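Local coordinates for protein aldose-aldose oxidoreductase (Caulobacter crescentus, PDB 5A04) that probably oxidises one aldose sugar while reducing another, using a bound NADP(H) cofactor next to the sugar, at residues Y189-N192 with A193-L197. Sequence-based numbering, arbitrary orientation.
With BGC (beta-D-glucopyranose), chain H; NDP (NADPH dihydro-nicotinamide-adenine-dinucleotide phosphate), chain G.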
loop_
_atom_site.group_PDB
_atom_site.type_symbol
_atom_site.label_atom_id
_atom_site.label_comp_id
_atom_site.label_asym_id
_atom_site.label_seq_id
_atom_site.Cartn_x
_atom_site.Cartn_y
_atom_site.Cartn_z
ATOM N N TYR A 189 -0.299 -12.170 -7.447
ATOM C CA TYR A 189 -0.258 -12.547 -6.024
ATOM C C TYR A 189 -0.952 -11.519 -5.130
ATOM O O TYR A 189 -1.557 -11.879 -4.112
ATOM C CB TYR A 189 1.183 -12.747 -5.534
ATOM C CG TYR A 189 1.842 -13.995 -6.077
ATOM C CD1 TYR A 189 2.544 -13.963 -7.277
ATOM C CD2 TYR A 189 1.776 -15.196 -5.383
ATOM C CE1 TYR A 189 3.158 -15.101 -7.779
ATOM C CE2 TYR A 189 2.393 -16.337 -5.873
ATOM C CZ TYR A 189 3.078 -16.283 -7.066
ATOM O OH TYR A 189 3.686 -17.416 -7.554
ATOM N N SER A 190 -0.852 -10.241 -5.482
ATOM C CA SER A 190 -1.548 -9.199 -4.721
ATOM C C SER A 190 -3.060 -9.375 -4.835
ATOM O O SER A 190 -3.793 -9.260 -3.856
ATOM C CB SER A 190 -1.159 -7.801 -5.225
ATOM O OG SER A 190 0.218 -7.544 -5.018
ATOM N N LEU A 191 -3.520 -9.617 -6.061
ATOM C CA LEU A 191 -4.936 -9.830 -6.321
ATOM C C LEU A 191 -5.459 -11.079 -5.621
ATOM O O LEU A 191 -6.498 -11.045 -4.950
ATOM C CB LEU A 191 -5.156 -9.936 -7.834
ATOM C CG LEU A 191 -6.495 -10.494 -8.297
ATOM C CD1 LEU A 191 -7.625 -9.587 -7.807
ATOM C CD2 LEU A 191 -6.472 -10.601 -9.824
ATOM N N ASN A 192 -4.732 -12.181 -5.772
ATOM C CA ASN A 192 -5.168 -13.456 -5.221
ATOM C C ASN A 192 -5.230 -13.345 -3.693
ATOM O O ASN A 192 -6.181 -13.820 -3.071
ATOM C CB ASN A 192 -4.231 -14.591 -5.683
ATOM C CG ASN A 192 -4.832 -15.978 -5.483
ATOM O OD1 ASN A 192 -4.467 -16.695 -4.551
ATOM N ND2 ASN A 192 -5.734 -16.370 -6.369
ATOM N N ALA A 193 -4.241 -12.687 -3.093
ATOM C CA ALA A 193 -4.252 -12.485 -1.635
ATOM C C ALA A 193 -5.407 -11.593 -1.175
ATOM O O ALA A 193 -6.046 -11.872 -0.160
ATOM C CB ALA A 193 -2.923 -11.896 -1.150
ATOM N N ALA A 194 -5.677 -10.515 -1.901
ATOM C CA ALA A 194 -6.791 -9.650 -1.502
ATOM C C ALA A 194 -8.081 -10.467 -1.465
ATOM O O ALA A 194 -8.898 -10.317 -0.552
ATOM C CB ALA A 194 -6.929 -8.466 -2.450
ATOM N N ARG A 195 -8.229 -11.360 -2.441
ATOM C CA ARG A 195 -9.396 -12.230 -2.509
ATOM C C ARG A 195 -9.425 -13.264 -1.381
ATOM O O ARG A 195 -10.472 -13.440 -0.757
ATOM C CB ARG A 195 -9.458 -12.932 -3.876
ATOM C CG ARG A 195 -9.849 -11.967 -5.035
ATOM C CD ARG A 195 -9.808 -12.645 -6.428
ATOM N NE ARG A 195 -10.676 -13.813 -6.396
ATOM C CZ ARG A 195 -10.249 -15.070 -6.404
ATOM N NH1 ARG A 195 -8.958 -15.342 -6.553
ATOM N NH2 ARG A 195 -11.131 -16.064 -6.283
ATOM N N TYR A 196 -8.309 -13.947 -1.097
ATOM C CA TYR A 196 -8.410 -14.984 -0.065
ATOM C C TYR A 196 -8.348 -14.423 1.351
ATOM O O TYR A 196 -8.837 -15.062 2.282
ATOM C CB TYR A 196 -7.374 -16.128 -0.248
ATOM C CG TYR A 196 -5.873 -15.858 -0.224
ATOM C CD1 TYR A 196 -5.215 -15.456 0.937
ATOM C CD2 TYR A 196 -5.100 -16.136 -1.350
ATOM C CE1 TYR A 196 -3.820 -15.269 0.949
ATOM C CE2 TYR A 196 -3.720 -15.945 -1.352
ATOM C CZ TYR A 196 -3.087 -15.522 -0.201
ATOM O OH TYR A 196 -1.718 -15.354 -0.228
ATOM N N LEU A 197 -7.818 -13.221 1.525
ATOM C CA LEU A 197 -7.837 -12.608 2.858
ATOM C C LEU A 197 -9.239 -12.076 3.182
ATOM O O LEU A 197 -9.733 -12.241 4.303
ATOM C CB LEU A 197 -6.788 -11.496 2.959
ATOM C CG LEU A 197 -5.345 -11.997 2.890
ATOM C CD1 LEU A 197 -4.401 -10.830 2.699
ATOM C CD2 LEU A 197 -4.949 -12.804 4.155
HETATM C C2 BGC H . 6.589 -15.672 -10.695
HETATM C C3 BGC H . 8.110 -15.472 -10.649
HETATM C C4 BGC H . 8.513 -14.880 -9.330
HETATM C C5 BGC H . 7.945 -15.680 -8.169
HETATM C C6 BGC H . 8.195 -14.907 -6.847
HETATM C C1 BGC H . 6.253 -16.508 -9.543
HETATM O O1 BGC H . 4.870 -16.860 -9.589
HETATM O O2 BGC H . 6.245 -16.300 -11.924
HETATM O O3 BGC H . 8.450 -14.605 -11.719
HETATM O O4 BGC H . 9.930 -14.842 -9.242
HETATM O O5 BGC H . 6.553 -15.846 -8.311
HETATM O O6 BGC H . 7.847 -15.719 -5.718
HETATM P PA NDP G . 11.106 -20.840 -17.700
HETATM O O1A NDP G . 11.310 -19.971 -18.891
HETATM O O2A NDP G . 12.202 -20.935 -16.674
HETATM O O5B NDP G . 10.723 -22.370 -18.165
HETATM C C5B NDP G . 9.710 -22.315 -19.128
HETATM C C4B NDP G . 9.759 -23.676 -19.836
HETATM O O4B NDP G . 8.590 -23.878 -20.633
HETATM C C3B NDP G . 10.974 -23.723 -20.793
HETATM O O3B NDP G . 12.128 -24.132 -20.129
HETATM C C2B NDP G . 10.546 -24.853 -21.737
HETATM O O2B NDP G . 10.733 -26.037 -21.220
HETATM C C1B NDP G . 8.971 -24.642 -21.760
HETATM N N9A NDP G . 8.515 -23.982 -22.987
HETATM C C8A NDP G . 7.631 -24.494 -23.931
HETATM N N7A NDP G . 7.426 -23.657 -24.967
HETATM C C5A NDP G . 8.220 -22.544 -24.679
HETATM C C6A NDP G . 8.436 -21.334 -25.365
HETATM N N6A NDP G . 7.796 -21.092 -26.561
HETATM N N1A NDP G . 9.276 -20.373 -24.874
HETATM C C2A NDP G . 9.880 -20.689 -23.668
HETATM N N3A NDP G . 9.768 -21.782 -22.905
HETATM C C4A NDP G . 8.916 -22.723 -23.443
HETATM O O3 NDP G . 9.747 -20.151 -17.042
HETATM P PN NDP G . 9.456 -20.472 -15.472
HETATM O O1N NDP G . 9.554 -21.905 -15.139
HETATM O O2N NDP G . 9.884 -19.350 -14.553
HETATM O O5D NDP G . 7.726 -20.158 -15.471
HETATM C C5D NDP G . 6.992 -21.107 -16.194
HETATM C C4D NDP G . 5.534 -21.059 -15.656
HETATM O O4D NDP G . 5.572 -21.261 -14.209
HETATM C C3D NDP G . 4.881 -19.643 -15.870
HETATM O O3D NDP G . 3.470 -19.791 -16.114
HETATM C C2D NDP G . 5.082 -18.953 -14.528
HETATM O O2D NDP G . 4.046 -18.031 -14.237
HETATM C C1D NDP G . 4.949 -20.178 -13.557
HETATM N N1N NDP G . 5.718 -19.941 -12.332
HETATM C C2N NDP G . 5.111 -20.085 -11.095
HETATM C C3N NDP G . 5.849 -19.886 -9.964
HETATM C C7N NDP G . 5.213 -20.034 -8.655
HETATM O O7N NDP G . 5.787 -19.704 -7.601
HETATM N N7N NDP G . 3.929 -20.567 -8.585
HETATM C C4N NDP G . 7.291 -19.516 -10.003
HETATM C C5N NDP G . 7.829 -19.346 -11.360
HETATM C C6N NDP G . 7.074 -19.560 -12.437
HETATM P P2B NDP G . 11.320 -27.285 -22.254
HETATM O O1X NDP G . 10.307 -27.212 -23.374
HETATM O O2X NDP G . 12.683 -26.736 -22.545
HETATM O O3X NDP G . 11.248 -28.514 -21.351
HETATM O O HOH W 1 -0.959 -14.552 -3.056
#
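N192 and Y196 meet one turn apart on helix 182-198. The N192 carboxamide stands at the edge of the Y196 ring, with OD1 in the ring plane and 3.3 Å from CD2. Amide and ring planes are turned 73° apart. Y196 CG sits between the backbone N and the carbonyl carbon (chi1 60°), which folds the ring back along the helix. One ring face then lies over A193 CA, 3.4 Å from the ring plane. The hydroxyl accepts a bond from a water, which also donates to Y189 O at 2.9 Å, and it has a further partner in N139. That carbonyl thus receives both the water and A193 N.

With CG anti to the backbone N (chi1 -164°), the N192 amide reaches along the helix to both partners, OD1 at Y196 and ND2 at the edge of the R195 guanidinium. ND2 and NH1, 3.4 Å apart, are both donors and do not bond. D320 takes up both, one carboxylate oxygen each, while D316 and E201 pair with the rest of the guanidinium. L191 CD1 touches R195 CD at 4.0 Å.

The helix belongs to the C-terminal alpha/beta domain and packs on its mixed sheet through L191 and A194, which touch L229. Y189 extends from it into the pocket shared by sugar and cofactor. Its OH lies 2.4 Å from O1 of glucose, a hydrogen bond so short that its exact length is doubtful. O1 sits at the edge of the Y189 ring, in its plane. The same OH is 3.1 Å from the nicotinamide O7N. A phenylalanine here would probably leave glucose O1 without its hydroxyl neighbour and the sugar less firmly placed.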